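Local coordinates for protein ethanolamine kinase Pv091845 (Plasmodium vivax, PDB 2QG7) that probably phosphorylates ethanolamine as a choline/ethanolamine-family kinase, the first step in making phosphatidylethanolamine, at residues V77-E82 / Y88-Y93; S55-L60 / E84-I89; V277-L282 / Y414-I419. One frame throughout, in Å; residues are numbered along the deposited sequence.

Interactions 1 and 2 touch each other and share helix 84-98, their centres about 7 Å apart: the loops on either side of helix 65-75 in the chain both pack on helix 84-98. Interaction 3, with its centre about 40 Å from that of interaction 1 and on the opposite side of the chain's centre, joins two helices of the kinase C-terminal lobe. It is wholly buried and purely aliphatic apart from a cysteine. Interaction 2 is buried too and of similar size, a leucine set against a helical carbonyl and two methyls. Interaction 1, only partly buried, is the one with aromatic and polar character, since its tyrosine hydroxyl and asparagine amide are hydrogen-bonded to neighbouring parts of the chain.

Interaction 1: residues V77-E82 / Y88-Y93; sequences VSNVFE and YIYCKY
Tyr90 OH reaches the start of the loop, 4.2 Å from Val77 CA, and has three oxygens gathered round it: Leu73 O in the last turn of helix 65-75 and Asn176 OD1 at hydrogen-bonding distance and, more weakly, Tyr76 O, all competing for its single proton. The ring is aimed there by a chi1 of -164°, which sets CG opposite the backbone N of Tyr90. Phe81 crosses it nearer the helix. Its CE2 comes 3.4 Å from Tyr90 CB, and its CZ lies 3.5 Å from Tyr90 CG, so the CE2-CZ bond of the phenyl meets the root of the tyrosine. The two planes are inclined at 54° with centroids 5.2 Å apart, an oblique aromatic pair. Farther out along the ring, Asn79 OD1 lies 4.0 Å from Tyr90 CE2, the amide turned 74° from the ring plane. Asn79, whose backbone is in the left-handed region, gives ND2 to Tyr141 O and Asn176 O. No hydrogen bond joins the two segments. The tyrosine is held by apolar contact at its base and by hydrogen bonding at its tip, which should limit how far the ring can swing or tilt, and Asn176 ties this tip to the Asn79 amide.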
loop_
_atom_site.group_PDB
_atom_site.type_symbol
_atom_site.label_atom_id
_atom_site.label_comp_id
_atom_site.label_asym_id
_atom_site.label_seq_id
_atom_site.Cartn_x
_atom_site.Cartn_y
_atom_site.Cartn_z
ATOM N N VAL D 77 16.992 -29.212 8.520
ATOM C CA VAL D 77 17.111 -28.689 7.155
ATOM C C VAL D 77 16.119 -27.561 6.900
ATOM O O VAL D 77 15.998 -27.081 5.771
ATOM C CB VAL D 77 16.931 -29.832 6.093
ATOM C CG1 VAL D 77 18.128 -30.766 6.105
ATOM C CG2 VAL D 77 15.662 -30.654 6.369
ATOM N N SER D 78 15.418 -27.141 7.953
ATOM C CA SER D 78 14.349 -26.151 7.836
ATOM C C SER D 78 14.892 -24.732 7.668
ATOM O O SER D 78 14.203 -23.852 7.131
ATOM C CB SER D 78 13.383 -26.228 9.033
ATOM O OG SER D 78 14.023 -25.831 10.247
ATOM N N ASN D 79 16.133 -24.536 8.116
ATOM C CA ASN D 79 16.823 -23.235 8.099
ATOM C C ASN D 79 16.141 -22.146 8.931
ATOM O O ASN D 79 16.456 -20.958 8.787
ATOM C CB ASN D 79 17.130 -22.760 6.671
ATOM C CG ASN D 79 18.046 -23.722 5.914
ATOM O OD1 ASN D 79 18.976 -24.314 6.485
ATOM N ND2 ASN D 79 17.780 -23.879 4.620
ATOM N N VAL D 80 15.212 -22.545 9.804
ATOM C CA VAL D 80 14.665 -21.613 10.796
ATOM C C VAL D 80 15.404 -21.856 12.109
ATOM O O VAL D 80 15.451 -22.986 12.603
ATOM C CB VAL D 80 13.139 -21.723 10.973
ATOM C CG1 VAL D 80 12.627 -20.598 11.893
ATOM C CG2 VAL D 80 12.443 -21.659 9.621
ATOM N N PHE D 81 16.003 -20.784 12.632
ATOM C CA PHE D 81 16.946 -20.855 13.757
ATOM C C PHE D 81 16.443 -20.086 14.982
ATOM O O PHE D 81 15.722 -19.101 14.846
ATOM C CB PHE D 81 18.343 -20.368 13.322
ATOM C CG PHE D 81 18.991 -21.263 12.296
ATOM C CD1 PHE D 81 19.006 -20.903 10.947
ATOM C CD2 PHE D 81 19.570 -22.464 12.670
ATOM C CE1 PHE D 81 19.593 -21.727 9.987
ATOM C CE2 PHE D 81 20.151 -23.298 11.726
ATOM C CZ PHE D 81 20.161 -22.931 10.379
ATOM N N GLU D 82 16.800 -20.568 16.170
ATOM C CA GLU D 82 16.378 -19.943 17.424
ATOM C C GLU D 82 16.980 -18.525 17.597
ATOM O O GLU D 82 16.282 -17.578 18.001
ATOM C CB GLU D 82 16.724 -20.878 18.604
ATOM C CG GLU D 82 17.129 -20.177 19.903
ATOM C CD GLU D 82 17.655 -21.158 20.941
ATOM O OE1 GLU D 82 18.895 -21.263 21.131
ATOM O OE2 GLU D 82 16.805 -21.827 21.563
ATOM N N TYR D 88 25.100 -19.634 13.273
ATOM C CA TYR D 88 26.544 -19.719 13.140
ATOM C C TYR D 88 27.104 -21.088 13.475
ATOM O O TYR D 88 28.103 -21.502 12.883
ATOM C CB TYR D 88 27.242 -18.642 13.987
ATOM C CG TYR D 88 26.901 -17.213 13.633
ATOM C CD1 TYR D 88 27.051 -16.192 14.561
ATOM C CD2 TYR D 88 26.437 -16.868 12.360
ATOM C CE1 TYR D 88 26.742 -14.849 14.228
ATOM C CE2 TYR D 88 26.119 -15.534 12.021
ATOM C CZ TYR D 88 26.276 -14.542 12.960
ATOM O OH TYR D 88 25.955 -13.249 12.623
ATOM N N ILE D 89 26.497 -21.777 14.443
ATOM C CA ILE D 89 26.893 -23.161 14.760
ATOM C C ILE D 89 26.522 -24.086 13.582
ATOM O O ILE D 89 27.317 -24.952 13.180
ATOM C CB ILE D 89 26.220 -23.669 16.064
ATOM C CG1 ILE D 89 26.692 -22.864 17.279
ATOM C CG2 ILE D 89 26.460 -25.164 16.276
ATOM C CD1 ILE D 89 25.746 -22.929 18.482
ATOM N N TYR D 90 25.315 -23.887 13.032
ATOM C CA TYR D 90 24.872 -24.619 11.844
ATOM C C TYR D 90 25.838 -24.371 10.686
ATOM O O TYR D 90 26.193 -25.289 9.941
ATOM C CB TYR D 90 23.418 -24.258 11.448
ATOM C CG TYR D 90 22.804 -25.269 10.462
ATOM C CD1 TYR D 90 22.321 -26.509 10.908
ATOM C CD2 TYR D 90 22.749 -24.999 9.083
ATOM C CE1 TYR D 90 21.788 -27.447 10.025
ATOM C CE2 TYR D 90 22.207 -25.924 8.193
ATOM C CZ TYR D 90 21.727 -27.145 8.667
ATOM O OH TYR D 90 21.193 -28.064 7.782
ATOM N N CYS D 91 26.275 -23.119 10.584
ATOM C CA CYS D 91 27.263 -22.684 9.601
ATOM C C CYS D 91 28.642 -23.291 9.767
ATOM O O CYS D 91 29.320 -23.546 8.771
ATOM C CB CYS D 91 27.352 -21.165 9.577
ATOM S SG CYS D 91 25.915 -20.466 8.771
ATOM N N LYS D 92 29.064 -23.506 11.010
ATOM C CA LYS D 92 30.320 -24.198 11.295
ATOM C C LYS D 92 30.299 -25.618 10.769
ATOM O O LYS D 92 31.332 -26.130 10.356
ATOM C CB LYS D 92 30.576 -24.276 12.802
ATOM C CG LYS D 92 31.225 -23.059 13.417
ATOM C CD LYS D 92 31.218 -23.171 14.940
ATOM C CE LYS D 92 32.350 -24.059 15.431
ATOM N NZ LYS D 92 32.436 -24.025 16.930
ATOM N N TYR D 93 29.136 -26.267 10.849
ATOM C CA TYR D 93 28.963 -27.647 10.385
ATOM C C TYR D 93 28.864 -27.734 8.863
ATOM O O TYR D 93 29.289 -28.735 8.265
ATOM C CB TYR D 93 27.719 -28.297 11.002
ATOM C CG TYR D 93 27.677 -28.334 12.508
ATOM C CD1 TYR D 93 28.856 -28.353 13.268
ATOM C CD2 TYR D 93 26.454 -28.387 13.178
ATOM C CE1 TYR D 93 28.820 -28.386 14.662
ATOM C CE2 TYR D 93 26.398 -28.417 14.579
ATOM C CZ TYR D 93 27.587 -28.416 15.311
ATOM O OH TYR D 93 27.540 -28.466 16.686
#

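Interaction 2: residues S55-L60 / E84-I89; sequences SNLRIL and EKTLYI
The flat groups stand apart from the meeting of Leu57 with Thr86 and Ile89. On the helix, the Tyr88 ring has Glu84 O over one face, 3.1 Å above the plane and offset toward the rim; in the loop, the Arg58 guanidinium has Ser55 OG at its edge, in plane. Tyr88 points away from the loop, to strand 112-116, where its OH is hydrogen-bonded to Ile115 N and also donates a weak bond to Glu84 OE1.

The contact itself is carried by Leu57. With CG opposite its own carbonyl carbon (chi1 -56°), the side chain extends to the helix, and CD1 ends 3.4 Å from Thr86 O and 3.7 Å from Thr86 CG2. One methyl thus meets both the backbone oxygen and the methyl branch of the same residue. Thr86 N is hydrogen-bonded to Asn83 OD1, just ahead of the helix, which anchors the helix start beside this contact. One turn on, Ile89 CG2 approaches the base of the leucine, 4.0 Å from Leu57 CB. Leu57 CD1 also packs on Tyr90, and Leu57 O is bonded to Tyr93 OH, so the residue is held at both its backbone and its tip.

Arg58 NH1 and Lys85 NZ lie 6.1 Å apart, and both have long, weak ion pairs to Glu54 OE1, which would offset their like charges. The arrangement is an N-terminal loop laid along helix 84-98, which itself covers strand 112-116 at the edge of the five-stranded antiparallel sheet of the N-terminal lobe, in a fold of the protein-kinase-like clan.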
loop_
_atom_site.group_PDB
_atom_site.type_symbol
_atom_site.label_atom_id
_atom_site.label_comp_id
_atom_site.label_asym_id
_atom_site.label_seq_id
_atom_site.Cartn_x
_atom_site.Cartn_y
_atom_site.Cartn_z
ATOM N N SER D 55 20.681 -26.501 21.491
ATOM C CA SER D 55 20.755 -27.862 22.021
ATOM C C SER D 55 20.426 -28.922 20.964
ATOM O O SER D 55 20.877 -30.066 21.087
ATOM C CB SER D 55 19.827 -28.021 23.230
ATOM O OG SER D 55 20.329 -27.305 24.370
ATOM N N ASN D 56 19.633 -28.560 19.942
ATOM C CA ASN D 56 19.467 -29.436 18.784
ATOM C C ASN D 56 20.816 -29.745 18.145
ATOM O O ASN D 56 21.086 -30.896 17.767
ATOM C CB ASN D 56 18.539 -28.837 17.722
ATOM C CG ASN D 56 17.079 -28.732 18.167
ATOM O OD1 ASN D 56 16.303 -27.991 17.551
ATOM N ND2 ASN D 56 16.691 -29.476 19.214
ATOM N N LEU D 57 21.665 -28.721 18.044
ATOM C CA LEU D 57 22.937 -28.808 17.298
ATOM C C LEU D 57 24.166 -29.112 18.163
ATOM O O LEU D 57 25.307 -28.996 17.713
ATOM C CB LEU D 57 23.171 -27.515 16.470
ATOM C CG LEU D 57 22.108 -27.046 15.463
ATOM C CD1 LEU D 57 22.485 -25.718 14.852
ATOM C CD2 LEU D 57 21.822 -28.101 14.366
ATOM N N ARG D 58 23.930 -29.521 19.402
ATOM C CA ARG D 58 25.005 -29.721 20.359
ATOM C C ARG D 58 25.763 -31.015 20.068
ATOM O O ARG D 58 25.163 -32.069 19.846
ATOM C CB ARG D 58 24.432 -29.706 21.787
ATOM C CG ARG D 58 25.408 -29.195 22.818
ATOM C CD ARG D 58 24.705 -28.481 23.962
ATOM N NE ARG D 58 25.567 -27.419 24.502
ATOM C CZ ARG D 58 25.125 -26.294 25.062
ATOM N NH1 ARG D 58 26.011 -25.396 25.490
ATOM N NH2 ARG D 58 23.811 -26.057 25.194
ATOM N N ILE D 59 27.085 -30.922 20.054
ATOM C CA ILE D 59 27.945 -32.095 19.925
ATOM C C ILE D 59 28.675 -32.336 21.272
ATOM O O ILE D 59 29.459 -31.493 21.736
ATOM C CB ILE D 59 28.942 -31.953 18.740
ATOM C CG1 ILE D 59 28.186 -31.903 17.422
ATOM C CG2 ILE D 59 29.949 -33.124 18.701
ATOM C CD1 ILE D 59 29.041 -31.516 16.250
ATOM N N LEU D 60 28.401 -33.489 21.885
ATOM C CA LEU D 60 28.917 -33.814 23.216
ATOM C C LEU D 60 30.315 -34.417 23.156
ATOM O O LEU D 60 30.776 -34.854 22.086
ATOM C CB LEU D 60 27.941 -34.710 24.000
ATOM C CG LEU D 60 26.477 -34.228 23.913
ATOM C CD1 LEU D 60 25.489 -35.326 24.294
ATOM C CD2 LEU D 60 26.250 -32.992 24.733
ATOM N N GLU D 84 20.898 -16.009 16.362
ATOM C CA GLU D 84 22.076 -15.818 15.517
ATOM C C GLU D 84 23.213 -16.788 15.841
ATOM O O GLU D 84 23.989 -17.139 14.964
ATOM C CB GLU D 84 22.569 -14.381 15.660
ATOM C CG GLU D 84 23.328 -13.843 14.455
ATOM C CD GLU D 84 23.389 -12.292 14.425
ATOM O OE1 GLU D 84 24.521 -11.729 14.325
ATOM O OE2 GLU D 84 22.304 -11.649 14.492
ATOM N N LYS D 85 23.307 -17.209 17.098
ATOM C CA LYS D 85 24.379 -18.087 17.561
ATOM C C LYS D 85 24.165 -19.544 17.110
ATOM O O LYS D 85 25.134 -20.280 16.794
ATOM C CB LYS D 85 24.480 -18.021 19.090
ATOM C CG LYS D 85 25.590 -18.897 19.667
ATOM C CD LYS D 85 25.546 -18.913 21.173
ATOM C CE LYS D 85 26.537 -19.994 21.690
ATOM N NZ LYS D 85 26.712 -19.827 23.225
ATOM N N THR D 86 22.895 -19.957 17.111
ATOM C CA THR D 86 22.490 -21.260 16.592
ATOM C C THR D 86 22.749 -21.356 15.067
ATOM O O THR D 86 23.203 -22.392 14.578
ATOM C CB THR D 86 21.008 -21.593 16.955
ATOM O OG1 THR D 86 20.788 -21.351 18.349
ATOM C CG2 THR D 86 20.697 -23.067 16.669
ATOM N N LEU D 87 22.479 -20.264 14.350
ATOM C CA LEU D 87 22.763 -20.137 12.912
ATOM C C LEU D 87 24.232 -20.393 12.588
ATOM O O LEU D 87 24.552 -21.271 11.773
ATOM C CB LEU D 87 22.354 -18.743 12.426
ATOM C CG LEU D 87 22.801 -18.323 11.029
ATOM C CD1 LEU D 87 22.079 -19.165 9.951
ATOM C CD2 LEU D 87 22.529 -16.856 10.841
ATOM N N TYR D 88 25.100 -19.634 13.273
ATOM C CA TYR D 88 26.544 -19.719 13.140
ATOM C C TYR D 88 27.104 -21.088 13.475
ATOM O O TYR D 88 28.103 -21.502 12.883
ATOM C CB TYR D 88 27.242 -18.642 13.987
ATOM C CG TYR D 88 26.901 -17.213 13.633
ATOM C CD1 TYR D 88 27.051 -16.192 14.561
ATOM C CD2 TYR D 88 26.437 -16.868 12.360
ATOM C CE1 TYR D 88 26.742 -14.849 14.228
ATOM C CE2 TYR D 88 26.119 -15.534 12.021
ATOM C CZ TYR D 88 26.276 -14.542 12.960
ATOM O OH TYR D 88 25.955 -13.249 12.623
ATOM N N ILE D 89 26.497 -21.777 14.443
ATOM C CA ILE D 89 26.893 -23.161 14.760
ATOM C C ILE D 89 26.522 -24.086 13.582
ATOM O O ILE D 89 27.317 -24.952 13.180
ATOM C CB ILE D 89 26.220 -23.669 16.064
ATOM C CG1 ILE D 89 26.692 -22.864 17.279
ATOM C CG2 ILE D 89 26.460 -25.164 16.276
ATOM C CD1 ILE D 89 25.746 -22.929 18.482
#

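Interaction 3: residues V277-L282 / Y414-I419; sequences VEVESL and YICSHI
Two helices of the largely helical C-terminal lobe of this kinase-like fold cross here, helix 269-284 over helix 413-430. The axes of the two segments run roughly antiparallel, at 141°, and come within 9.9 Å of each other. Val279 is the residue of the first helix that fills the crossing, and its two methyls divide the work. CG1, anti to the backbone N of Val279 (chi1 173°), faces Cys416, whose CB is 3.8 Å away; here the backbones are nearest, with Val279 CA 6.4 Å from Cys416 CA. The other methyl, CG2, faces the groove between two isoleucines one turn apart, each using a different end of its side chain. Ile415 offers its short branch and Ile419 its longer one, the latter sliding past the valine in the opposite direction.

Other helices border this apolar joint: Cys416 also packs on Trp237 and Ile240 of helix 236-251 and on Tyr362 of helix 360-369. Glu280, next to the valine, turns to polar partners instead, a salt bridge with Lys284 and a hydrogen bond with Trp241. Glu278 and Leu282 pack against Phe257 of the second subunit, so the first helix lies between the lobe interior and the dimer partner. Within the joint, Val279 CG2 lies 3.7 Å from Ile415 CG2 and 3.9 Å from Ile419 CD1.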
loop_
_atom_site.group_PDB
_atom_site.type_symbol
_atom_site.label_atom_id
_atom_site.label_comp_id
_atom_site.label_asym_id
_atom_site.label_seq_id
_atom_site.Cartn_x
_atom_site.Cartn_y
_atom_site.Cartn_z
ATOM N N VAL D 277 -4.662 -14.142 -20.181
ATOM C CA VAL D 277 -4.854 -14.430 -21.593
ATOM C C VAL D 277 -4.700 -13.152 -22.437
ATOM O O VAL D 277 -4.003 -13.156 -23.451
ATOM C CB VAL D 277 -6.233 -15.118 -21.853
ATOM C CG1 VAL D 277 -6.554 -15.143 -23.324
ATOM C CG2 VAL D 277 -6.246 -16.518 -21.321
ATOM N N GLU D 278 -5.332 -12.066 -22.016
ATOM C CA GLU D 278 -5.193 -10.783 -22.713
ATOM C C GLU D 278 -3.756 -10.216 -22.731
ATOM O O GLU D 278 -3.334 -9.612 -23.730
ATOM C CB GLU D 278 -6.124 -9.743 -22.082
ATOM C CG GLU D 278 -6.294 -8.483 -22.899
ATOM C CD GLU D 278 -7.291 -7.487 -22.300
ATOM O OE1 GLU D 278 -7.592 -7.572 -21.081
ATOM O OE2 GLU D 278 -7.762 -6.581 -23.043
ATOM N N VAL D 279 -3.037 -10.366 -21.611
ATOM C CA VAL D 279 -1.681 -9.846 -21.491
ATOM C C VAL D 279 -0.720 -10.704 -22.316
ATOM O O VAL D 279 0.059 -10.149 -23.105
ATOM C CB VAL D 279 -1.226 -9.664 -19.996
ATOM C CG1 VAL D 279 0.210 -9.283 -19.916
ATOM C CG2 VAL D 279 -2.013 -8.538 -19.366
ATOM N N GLU D 280 -0.840 -12.033 -22.161
ATOM C CA GLU D 280 -0.099 -13.025 -22.954
ATOM C C GLU D 280 -0.162 -12.763 -24.436
ATOM O O GLU D 280 0.874 -12.756 -25.105
ATOM C CB GLU D 280 -0.607 -14.435 -22.693
ATOM C CG GLU D 280 0.316 -15.512 -23.177
ATOM C CD GLU D 280 -0.054 -16.872 -22.622
ATOM O OE1 GLU D 280 -0.916 -16.920 -21.715
ATOM O OE2 GLU D 280 0.491 -17.906 -23.095
ATOM N N SER D 281 -1.383 -12.555 -24.937
ATOM C CA SER D 281 -1.612 -12.167 -26.319
ATOM C C SER D 281 -0.989 -10.820 -26.705
ATOM O O SER D 281 -0.381 -10.672 -27.779
ATOM C CB SER D 281 -3.110 -12.163 -26.598
ATOM O OG SER D 281 -3.365 -11.824 -27.951
ATOM N N LEU D 282 -1.106 -9.824 -25.842
ATOM C CA LEU D 282 -0.569 -8.520 -26.220
ATOM C C LEU D 282 0.967 -8.482 -26.201
ATOM O O LEU D 282 1.585 -7.679 -26.893
ATOM C CB LEU D 282 -1.145 -7.427 -25.336
ATOM C CG LEU D 282 -2.534 -6.926 -25.667
ATOM C CD1 LEU D 282 -3.135 -6.320 -24.430
ATOM C CD2 LEU D 282 -2.453 -5.876 -26.734
ATOM N N TYR D 414 5.187 -4.465 -18.701
ATOM C CA TYR D 414 4.998 -3.793 -17.439
ATOM C C TYR D 414 3.878 -4.459 -16.603
ATOM O O TYR D 414 4.085 -4.850 -15.427
ATOM C CB TYR D 414 4.641 -2.362 -17.712
ATOM C CG TYR D 414 5.800 -1.419 -17.833
ATOM C CD1 TYR D 414 6.400 -0.886 -16.684
ATOM C CD2 TYR D 414 6.276 -1.009 -19.100
ATOM C CE1 TYR D 414 7.437 0.005 -16.769
ATOM C CE2 TYR D 414 7.336 -0.091 -19.200
ATOM C CZ TYR D 414 7.898 0.407 -18.028
ATOM O OH TYR D 414 8.926 1.290 -18.080
ATOM N N ILE D 415 2.711 -4.597 -17.239
ATOM C CA ILE D 415 1.563 -5.302 -16.664
ATOM C C ILE D 415 1.811 -6.777 -16.424
ATOM O O ILE D 415 1.302 -7.358 -15.467
ATOM C CB ILE D 415 0.291 -5.173 -17.543
ATOM C CG1 ILE D 415 -0.146 -3.692 -17.644
ATOM C CG2 ILE D 415 -0.869 -5.981 -16.912
ATOM C CD1 ILE D 415 -0.954 -3.489 -18.922
ATOM N N CYS D 416 2.555 -7.378 -17.319
ATOM C CA CYS D 416 2.950 -8.786 -17.202
ATOM C C CYS D 416 3.822 -9.048 -15.917
ATOM O O CYS D 416 3.665 -10.025 -15.191
ATOM C CB CYS D 416 3.726 -9.154 -18.480
ATOM S SG CYS D 416 4.183 -10.853 -18.512
ATOM N N SER D 417 4.758 -8.147 -15.684
ATOM C CA SER D 417 5.572 -8.127 -14.497
ATOM C C SER D 417 4.735 -7.900 -13.201
ATOM O O SER D 417 4.996 -8.530 -12.186
ATOM C CB SER D 417 6.584 -6.992 -14.670
ATOM O OG SER D 417 7.277 -6.759 -13.480
ATOM N N HIS D 418 3.726 -7.019 -13.253
ATOM C CA HIS D 418 2.759 -6.877 -12.147
ATOM C C HIS D 418 1.986 -8.154 -11.799
ATOM O O HIS D 418 1.834 -8.493 -10.636
ATOM C CB HIS D 418 1.764 -5.748 -12.444
ATOM C CG HIS D 418 2.385 -4.401 -12.478
ATOM N ND1 HIS D 418 3.258 -3.963 -11.501
ATOM C CD2 HIS D 418 2.263 -3.384 -13.364
ATOM C CE1 HIS D 418 3.635 -2.721 -11.770
ATOM N NE2 HIS D 418 3.044 -2.346 -12.896
ATOM N N ILE D 419 1.465 -8.833 -12.808
ATOM C CA ILE D 419 0.725 -10.043 -12.588
ATOM C C ILE D 419 1.600 -11.152 -12.039
ATOM O O ILE D 419 1.224 -11.849 -11.093
ATOM C CB ILE D 419 -0.027 -10.475 -13.876
ATOM C CG1 ILE D 419 -1.067 -9.397 -14.228
ATOM C CG2 ILE D 419 -0.666 -11.845 -13.689
ATOM C CD1 ILE D 419 -1.742 -9.516 -15.632
#